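Local coordinates for uncharacterized protein (Bacillus cereus, PDB 5F2H) that is of unknown function but is probably a hydrolase of the alpha/beta type, with a helical N-terminal domain ahead of the hydrolase-like domain, at residues 51-56 against 81-86; 67-72 against 96-101; 255-260 against 268-273. All coordinates share one frame; numbering follows the deposited sequence.

Overall arrangement
The three contacts sample the two ends of an elongated chain. Contacts 1 and 2 join different helix pairs of the N-terminal domain, 44-58 with 81-86 and 61-74 with 97-115. Their centres are about 11 Å apart and they interlock: the segments alternate along the sequence, and L84 CD2 of contact 1 lies 3.5 Å from CE of selenomethionine M68 in contact 2. Each is only partly buried and mixes apolar packing with polar side chains, tyrosine hydroxyls in the first and a lysine beside a glutamate in the second. Contact 3, its centre about 78 and 82 Å from theirs, is buried in the hydrolase-like domain, where a strand and the helix after it pack through small aliphatic groups and one aromatic edge.

Contact 1 (51-56 against 81-86); sequences KYALAS and NEYLIS
Y83 is the first residue of 81-86 to reach across, and it meets both Y52 and A53. Its CG stands anti to the backbone N (chi1 164°), which sends the phenol out from helix 81-86 to the side of helix 44-58. There the hydroxyl rests against a small residue: Y83 OH is 4.0 Å from A53 CB. A weak hydrogen bond joins the same hydroxyl to N49 OD1, one turn earlier on helix 44-58, so a polar and an apolar partner on one helix receive the end of this ring. Y52 answers from its own side. Its CG sits between the backbone N and the carbonyl carbon (chi1 68°), and the ring carries Y52 OH to 4.1 Å from Y83 CE2, near the plane of the Y83 ring and at its edge. One residue on, L84 offers a methyl to the same hydroxyl, with L84 CD2 4.3 Å from Y52 OH. The two helix segments run nearly parallel, 19° apart, but their axes stay 13.3 Å from each other, and long side chains make the bridge. L90 in the following loop touches both tyrosines, V67 of helix 61-74 meets Y52, and L84 packs on both M68 of helix 61-74 and C106 of helix 97-115, which places the contact among the helices of an N-terminal domain probably related to TPR folds.

Contact 2 (67-72 against 96-101); sequences VMKEAI and FEEFHQ
Selenomethionine M68 reaches out almost straight from its helix to the ring of F99. Selenium and methyl both take part, meeting the CD1-CE1 bond of the ring obliquely. M68 CE is 3.6 Å from F99 CE1, while M68 SE stands 3.8 Å from F99 CD1, so two successive atoms of one side chain share the same bond of the ring. The line from SE to the ring centroid is 4.9 Å long and tilted 71° from the ring normal, an oblique Met-aromatic contact. With CG anti to the backbone N (chi1 180°), the F99 ring extends to M68, although the bond from CA to CB of F99 does not itself point at helix 61-74. Here helix 61-74 meets the first turn of helix 97-115 in the helical N-terminal domain, which is probably related to TPR-type helical repeats. H94 sets its ring nearly perpendicular to that of F99, and L93 touches both M68 and F99. At the more open border of the contact, K69 lies extended across the base of E98, with K69 CE 3.8 Å from E98 CG. A bend at chi2 (73°) turns the carboxylate of E98 aside; K69 NZ and E98 OE2 remain 4.7 Å apart, so the opposite charges may attract at a distance, but the touching atoms are the methylenes. M102, one turn further along helix 97-115, packs against K69 as well.

Contact 3 (255-260 against 268-273); sequences GYVVCG and ECTQQF
The strand and helix of a beta-alpha-beta unit in the alpha/beta hydrolase fold meet here, strand 254-260 leading through a short loop into helix 267-279 and on to strand 284-289. In this family the loop after the corresponding strand usually carries the catalytic acid. T270 sits at the middle of the interface: T270 CG2 lies 3.4 Å from V257 CG1 and also 3.9 Å from C259 CB. Its chi1 of -58° puts OG1 beside the backbone N and anti to the carbonyl carbon, with the methyl CG2 anti to N and facing the strand; T270 OG1 hydrogen-bonds the carbonyl of C266, one turn earlier, which satisfies the buried hydroxyl. V257 uses its second branch on F273, where V257 CG2 approaches the ring at its edge, 4.1 Å from F273 CE2. The segment axes pass 9.2 Å apart and run at 148°, roughly antiparallel. F228 of strand 227-231 touches both V257 and F273, and F286 of strand 284-289 touches V257 and T270, so helix 267-279 packs over strand 254-260 and its two neighbouring strands, while Y256 and V258 pack on helix 300-313 at the other face.

Contact 1 (51-56 against 81-86)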
# COMPACT_ATOMS: atom_id res chain seq x y z
N LYS B 51 -7.96 43.60 9.28
CA LYS B 51 -7.36 44.91 9.03
C LYS B 51 -8.25 46.10 9.36
O LYS B 51 -7.86 46.95 10.17
CB LYS B 51 -6.83 45.03 7.59
CG LYS B 51 -5.63 44.14 7.31
CD LYS B 51 -5.12 44.31 5.90
CE LYS B 51 -3.90 43.42 5.67
NZ LYS B 51 -3.25 43.60 4.34
N TYR B 52 -9.43 46.18 8.77
CA TYR B 52 -10.27 47.34 9.05
C TYR B 52 -10.83 47.36 10.48
O TYR B 52 -11.07 48.42 11.04
CB TYR B 52 -11.38 47.54 8.01
CG TYR B 52 -12.48 46.50 7.97
CD1 TYR B 52 -13.51 46.53 8.90
CD2 TYR B 52 -12.56 45.58 6.94
CE1 TYR B 52 -14.55 45.61 8.85
CE2 TYR B 52 -13.60 44.67 6.87
CZ TYR B 52 -14.59 44.69 7.83
OH TYR B 52 -15.61 43.78 7.79
N ALA B 53 -11.05 46.19 11.07
CA ALA B 53 -11.56 46.14 12.44
C ALA B 53 -10.49 46.73 13.36
O ALA B 53 -10.79 47.57 14.22
CB ALA B 53 -11.87 44.71 12.83
N LEU B 54 -9.23 46.35 13.15
CA LEU B 54 -8.14 46.89 13.98
C LEU B 54 -7.95 48.38 13.74
O LEU B 54 -7.75 49.16 14.68
CB LEU B 54 -6.87 46.10 13.78
CG LEU B 54 -7.00 44.64 14.25
CD1 LEU B 54 -5.75 43.82 13.94
CD2 LEU B 54 -7.30 44.56 15.74
N ALA B 55 -8.12 48.79 12.48
CA ALA B 55 -7.98 50.19 12.12
C ALA B 55 -9.00 50.99 12.87
O ALA B 55 -8.66 51.94 13.58
CB ALA B 55 -8.16 50.38 10.62
N SER B 56 -10.27 50.59 12.72
CA SER B 56 -11.38 51.29 13.37
C SER B 56 -11.22 51.31 14.88
O SER B 56 -11.37 52.34 15.51
CB SER B 56 -12.71 50.68 12.99
OG SER B 56 -13.77 51.41 13.58
N ASN B 81 -24.40 40.47 8.92
CA ASN B 81 -25.11 41.69 9.18
C ASN B 81 -25.01 42.04 10.63
O ASN B 81 -24.67 43.17 10.97
CB ASN B 81 -26.58 41.55 8.84
CG ASN B 81 -27.38 42.81 9.15
OD1 ASN B 81 -26.88 43.92 9.05
ND2 ASN B 81 -28.64 42.62 9.47
N GLU B 82 -25.34 41.07 11.49
CA GLU B 82 -25.31 41.29 12.93
C GLU B 82 -23.93 41.75 13.35
O GLU B 82 -23.78 42.73 14.07
CB GLU B 82 -25.79 40.05 13.69
CG GLU B 82 -26.05 40.33 15.16
CD GLU B 82 -26.84 39.23 15.88
OE1 GLU B 82 -27.39 38.32 15.21
OE2 GLU B 82 -26.98 39.35 17.12
N TYR B 83 -22.90 41.06 12.90
CA TYR B 83 -21.57 41.49 13.21
C TYR B 83 -21.37 42.95 12.79
O TYR B 83 -21.02 43.80 13.62
CB TYR B 83 -20.55 40.62 12.49
CG TYR B 83 -19.18 41.24 12.46
CD1 TYR B 83 -18.36 41.22 13.58
CD2 TYR B 83 -18.69 41.83 11.29
CE1 TYR B 83 -17.10 41.78 13.54
CE2 TYR B 83 -17.43 42.39 11.24
CZ TYR B 83 -16.64 42.36 12.36
OH TYR B 83 -15.37 42.90 12.30
N LEU B 84 -21.60 43.23 11.52
CA LEU B 84 -21.45 44.58 11.01
C LEU B 84 -22.10 45.64 11.85
O LEU B 84 -21.42 46.59 12.27
CB LEU B 84 -21.95 44.69 9.58
CG LEU B 84 -21.03 44.05 8.54
CD1 LEU B 84 -21.70 44.02 7.18
CD2 LEU B 84 -19.69 44.79 8.48
N ILE B 85 -23.40 45.49 12.12
CA ILE B 85 -24.10 46.50 12.91
C ILE B 85 -23.98 46.35 14.43
O ILE B 85 -24.60 47.11 15.16
CB ILE B 85 -25.59 46.63 12.52
CG1 ILE B 85 -26.43 45.45 13.04
CG2 ILE B 85 -25.72 46.83 11.01
CD1 ILE B 85 -27.90 45.60 12.77
N SER B 86 -23.17 45.41 14.91
CA SER B 86 -23.01 45.24 16.36
C SER B 86 -21.58 45.14 16.87
O SER B 86 -21.38 45.23 18.08
CB SER B 86 -23.75 43.99 16.81
OG SER B 86 -25.10 44.10 16.46

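Contact 2 (67-72 against 96-101)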
# COMPACT_ATOMS: atom_id res chain seq x y z
N VAL B 67 -10.13 50.42 3.59
CA VAL B 67 -9.81 49.00 3.73
C VAL B 67 -11.14 48.29 3.47
O VAL B 67 -11.22 47.40 2.65
CB VAL B 67 -9.28 48.64 5.13
CG1 VAL B 67 -9.05 47.14 5.26
CG2 VAL B 67 -7.99 49.37 5.41
N MSE B 68 -12.17 48.75 4.18
CA MSE B 68 -13.52 48.21 4.05
C MSE B 68 -13.94 48.30 2.62
O MSE B 68 -14.28 47.29 2.01
CB MSE B 68 -14.43 48.99 4.99
CG MSE B 68 -15.65 48.19 5.37
SE MSE B 68 -16.41 48.86 7.06
CE MSE B 68 -17.76 47.44 7.28
N LYS B 69 -13.90 49.51 2.04
CA LYS B 69 -14.28 49.70 0.63
C LYS B 69 -13.64 48.69 -0.29
O LYS B 69 -14.32 48.05 -1.08
CB LYS B 69 -13.89 51.08 0.10
CG LYS B 69 -14.68 52.25 0.66
CD LYS B 69 -14.18 53.57 0.06
CE LYS B 69 -15.01 54.74 0.54
NZ LYS B 69 -14.52 56.04 0.01
N GLU B 70 -12.33 48.57 -0.20
CA GLU B 70 -11.64 47.63 -1.06
C GLU B 70 -12.27 46.25 -0.95
O GLU B 70 -12.84 45.73 -1.92
CB GLU B 70 -10.16 47.60 -0.70
CG GLU B 70 -9.34 46.67 -1.56
CD GLU B 70 -7.86 46.72 -1.21
OE1 GLU B 70 -7.37 47.84 -0.98
OE2 GLU B 70 -7.18 45.67 -1.22
N ALA B 71 -12.21 45.68 0.24
CA ALA B 71 -12.75 44.36 0.53
C ALA B 71 -14.14 44.11 -0.04
O ALA B 71 -14.37 43.12 -0.73
CB ALA B 71 -12.82 44.18 2.04
N ILE B 72 -15.05 45.01 0.28
CA ILE B 72 -16.43 44.87 -0.14
C ILE B 72 -16.71 45.39 -1.54
O ILE B 72 -17.41 44.73 -2.31
CB ILE B 72 -17.33 45.59 0.85
CG1 ILE B 72 -17.08 45.02 2.24
CG2 ILE B 72 -18.79 45.41 0.45
CD1 ILE B 72 -17.80 45.75 3.34
N PHE B 96 -20.10 57.58 8.95
CA PHE B 96 -19.96 57.60 7.50
C PHE B 96 -21.12 56.99 6.71
O PHE B 96 -21.65 55.95 7.09
CB PHE B 96 -18.65 56.92 7.09
CG PHE B 96 -17.44 57.50 7.76
CD1 PHE B 96 -16.86 58.67 7.28
CD2 PHE B 96 -16.88 56.88 8.86
CE1 PHE B 96 -15.75 59.21 7.90
CE2 PHE B 96 -15.77 57.42 9.49
CZ PHE B 96 -15.20 58.58 9.01
N GLU B 97 -21.49 57.66 5.62
CA GLU B 97 -22.57 57.17 4.76
C GLU B 97 -22.03 56.00 3.95
O GLU B 97 -22.75 55.04 3.68
CB GLU B 97 -23.15 58.28 3.87
CG GLU B 97 -22.18 58.95 2.89
CD GLU B 97 -22.83 60.04 2.03
OE1 GLU B 97 -22.11 60.95 1.54
OE2 GLU B 97 -24.07 60.01 1.85
N GLU B 98 -20.76 56.06 3.58
CA GLU B 98 -20.17 54.97 2.81
C GLU B 98 -20.31 53.69 3.61
O GLU B 98 -20.43 52.61 3.05
CB GLU B 98 -18.68 55.20 2.42
CG GLU B 98 -18.35 56.26 1.35
CD GLU B 98 -18.50 57.71 1.79
OE1 GLU B 98 -18.69 57.99 3.00
OE2 GLU B 98 -18.35 58.60 0.91
N PHE B 99 -20.29 53.82 4.94
CA PHE B 99 -20.42 52.66 5.81
C PHE B 99 -21.77 52.00 5.65
O PHE B 99 -21.85 50.79 5.57
CB PHE B 99 -20.19 53.04 7.27
CG PHE B 99 -20.32 51.88 8.21
CD1 PHE B 99 -19.24 51.05 8.45
CD2 PHE B 99 -21.52 51.62 8.85
CE1 PHE B 99 -19.36 49.98 9.32
CE2 PHE B 99 -21.65 50.54 9.71
CZ PHE B 99 -20.57 49.72 9.94
N HIS B 100 -22.84 52.80 5.59
CA HIS B 100 -24.18 52.23 5.43
C HIS B 100 -24.28 51.55 4.08
O HIS B 100 -24.96 50.53 3.94
CB HIS B 100 -25.29 53.27 5.65
CG HIS B 100 -25.24 53.89 7.01
ND1 HIS B 100 -24.83 55.19 7.22
CD2 HIS B 100 -25.40 53.35 8.24
CE1 HIS B 100 -24.83 55.45 8.51
NE2 HIS B 100 -25.15 54.34 9.16
N GLN B 101 -23.58 52.09 3.08
CA GLN B 101 -23.56 51.50 1.75
C GLN B 101 -23.01 50.08 1.79
O GLN B 101 -23.51 49.18 1.11
CB GLN B 101 -22.63 52.30 0.85
CG GLN B 101 -22.46 51.69 -0.53
CD GLN B 101 -21.43 52.41 -1.36
OE1 GLN B 101 -20.78 53.34 -0.88
NE2 GLN B 101 -21.25 51.97 -2.60

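Contact 3 (255-260 against 268-273)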
# COMPACT_ATOMS: atom_id res chain seq x y z
N GLY B 255 20.05 -9.19 -0.98
CA GLY B 255 19.81 -10.57 -1.38
C GLY B 255 19.55 -11.50 -0.22
O GLY B 255 20.17 -11.40 0.84
N TYR B 256 18.58 -12.40 -0.40
CA TYR B 256 18.24 -13.35 0.62
C TYR B 256 18.33 -14.66 -0.12
O TYR B 256 17.60 -14.87 -1.08
CB TYR B 256 16.82 -13.11 1.14
CG TYR B 256 16.50 -13.83 2.44
CD1 TYR B 256 16.15 -15.17 2.46
CD2 TYR B 256 16.49 -13.14 3.66
CE1 TYR B 256 15.83 -15.82 3.64
CE2 TYR B 256 16.17 -13.77 4.84
CZ TYR B 256 15.84 -15.11 4.82
OH TYR B 256 15.54 -15.74 6.01
N VAL B 257 19.30 -15.48 0.25
CA VAL B 257 19.52 -16.77 -0.39
C VAL B 257 19.32 -17.89 0.63
O VAL B 257 19.75 -17.78 1.78
CB VAL B 257 20.93 -16.85 -0.98
CG1 VAL B 257 21.17 -18.22 -1.58
CG2 VAL B 257 21.13 -15.75 -2.00
N VAL B 258 18.67 -18.96 0.18
CA VAL B 258 18.41 -20.07 1.04
C VAL B 258 18.76 -21.33 0.30
O VAL B 258 18.50 -21.42 -0.89
CB VAL B 258 16.88 -20.13 1.37
CG1 VAL B 258 16.56 -21.35 2.24
CG2 VAL B 258 16.41 -18.86 2.06
N CYS B 259 19.32 -22.29 0.99
CA CYS B 259 19.65 -23.57 0.38
C CYS B 259 19.83 -24.61 1.46
O CYS B 259 20.27 -24.30 2.58
CB CYS B 259 20.90 -23.51 -0.46
SG CYS B 259 21.27 -25.10 -1.24
N GLY B 260 19.45 -25.84 1.13
CA GLY B 260 19.55 -26.95 2.06
C GLY B 260 20.89 -27.66 1.95
O GLY B 260 21.38 -27.92 0.85
N GLU B 268 26.77 -26.34 -3.69
CA GLU B 268 28.07 -25.90 -4.22
C GLU B 268 28.07 -24.49 -4.83
O GLU B 268 28.68 -23.57 -4.29
CB GLU B 268 28.51 -26.79 -5.39
CG GLU B 268 28.92 -28.24 -5.11
CD GLU B 268 30.30 -28.38 -4.51
OE1 GLU B 268 30.68 -29.53 -4.20
OE2 GLU B 268 31.02 -27.37 -4.38
N CYS B 269 27.35 -24.34 -5.94
CA CYS B 269 27.17 -23.06 -6.60
C CYS B 269 26.52 -22.00 -5.71
O CYS B 269 26.82 -20.82 -5.82
CB CYS B 269 26.33 -23.26 -7.86
SG CYS B 269 24.72 -24.03 -7.52
N THR B 270 25.61 -22.41 -4.84
CA THR B 270 24.96 -21.44 -3.97
C THR B 270 25.96 -20.88 -2.97
O THR B 270 25.92 -19.70 -2.65
CB THR B 270 23.76 -22.03 -3.21
OG1 THR B 270 22.80 -22.53 -4.15
CG2 THR B 270 23.11 -20.96 -2.34
N GLN B 271 26.88 -21.71 -2.50
CA GLN B 271 27.87 -21.21 -1.53
C GLN B 271 28.95 -20.40 -2.24
O GLN B 271 29.43 -19.42 -1.69
CB GLN B 271 28.44 -22.33 -0.66
CG GLN B 271 29.11 -21.81 0.60
CD GLN B 271 29.45 -22.91 1.59
OE1 GLN B 271 29.41 -22.69 2.81
NE2 GLN B 271 29.71 -24.11 1.09
N GLN B 272 29.29 -20.76 -3.48
CA GLN B 272 30.29 -20.00 -4.26
C GLN B 272 29.74 -18.62 -4.54
O GLN B 272 30.46 -17.63 -4.49
CB GLN B 272 30.56 -20.64 -5.61
CG GLN B 272 31.10 -22.06 -5.56
CD GLN B 272 31.25 -22.65 -6.95
OE1 GLN B 272 31.17 -21.94 -7.94
NE2 GLN B 272 31.45 -23.97 -7.01
N PHE B 273 28.45 -18.57 -4.86
CA PHE B 273 27.79 -17.32 -5.14
C PHE B 273 27.80 -16.42 -3.91
O PHE B 273 28.21 -15.27 -3.99
CB PHE B 273 26.38 -17.60 -5.64
CG PHE B 273 25.53 -16.37 -5.82
CD1 PHE B 273 25.82 -15.46 -6.82
CD2 PHE B 273 24.37 -16.20 -5.08
CE1 PHE B 273 25.02 -14.34 -7.01
CE2 PHE B 273 23.56 -15.10 -5.28
CZ PHE B 273 23.89 -14.17 -6.25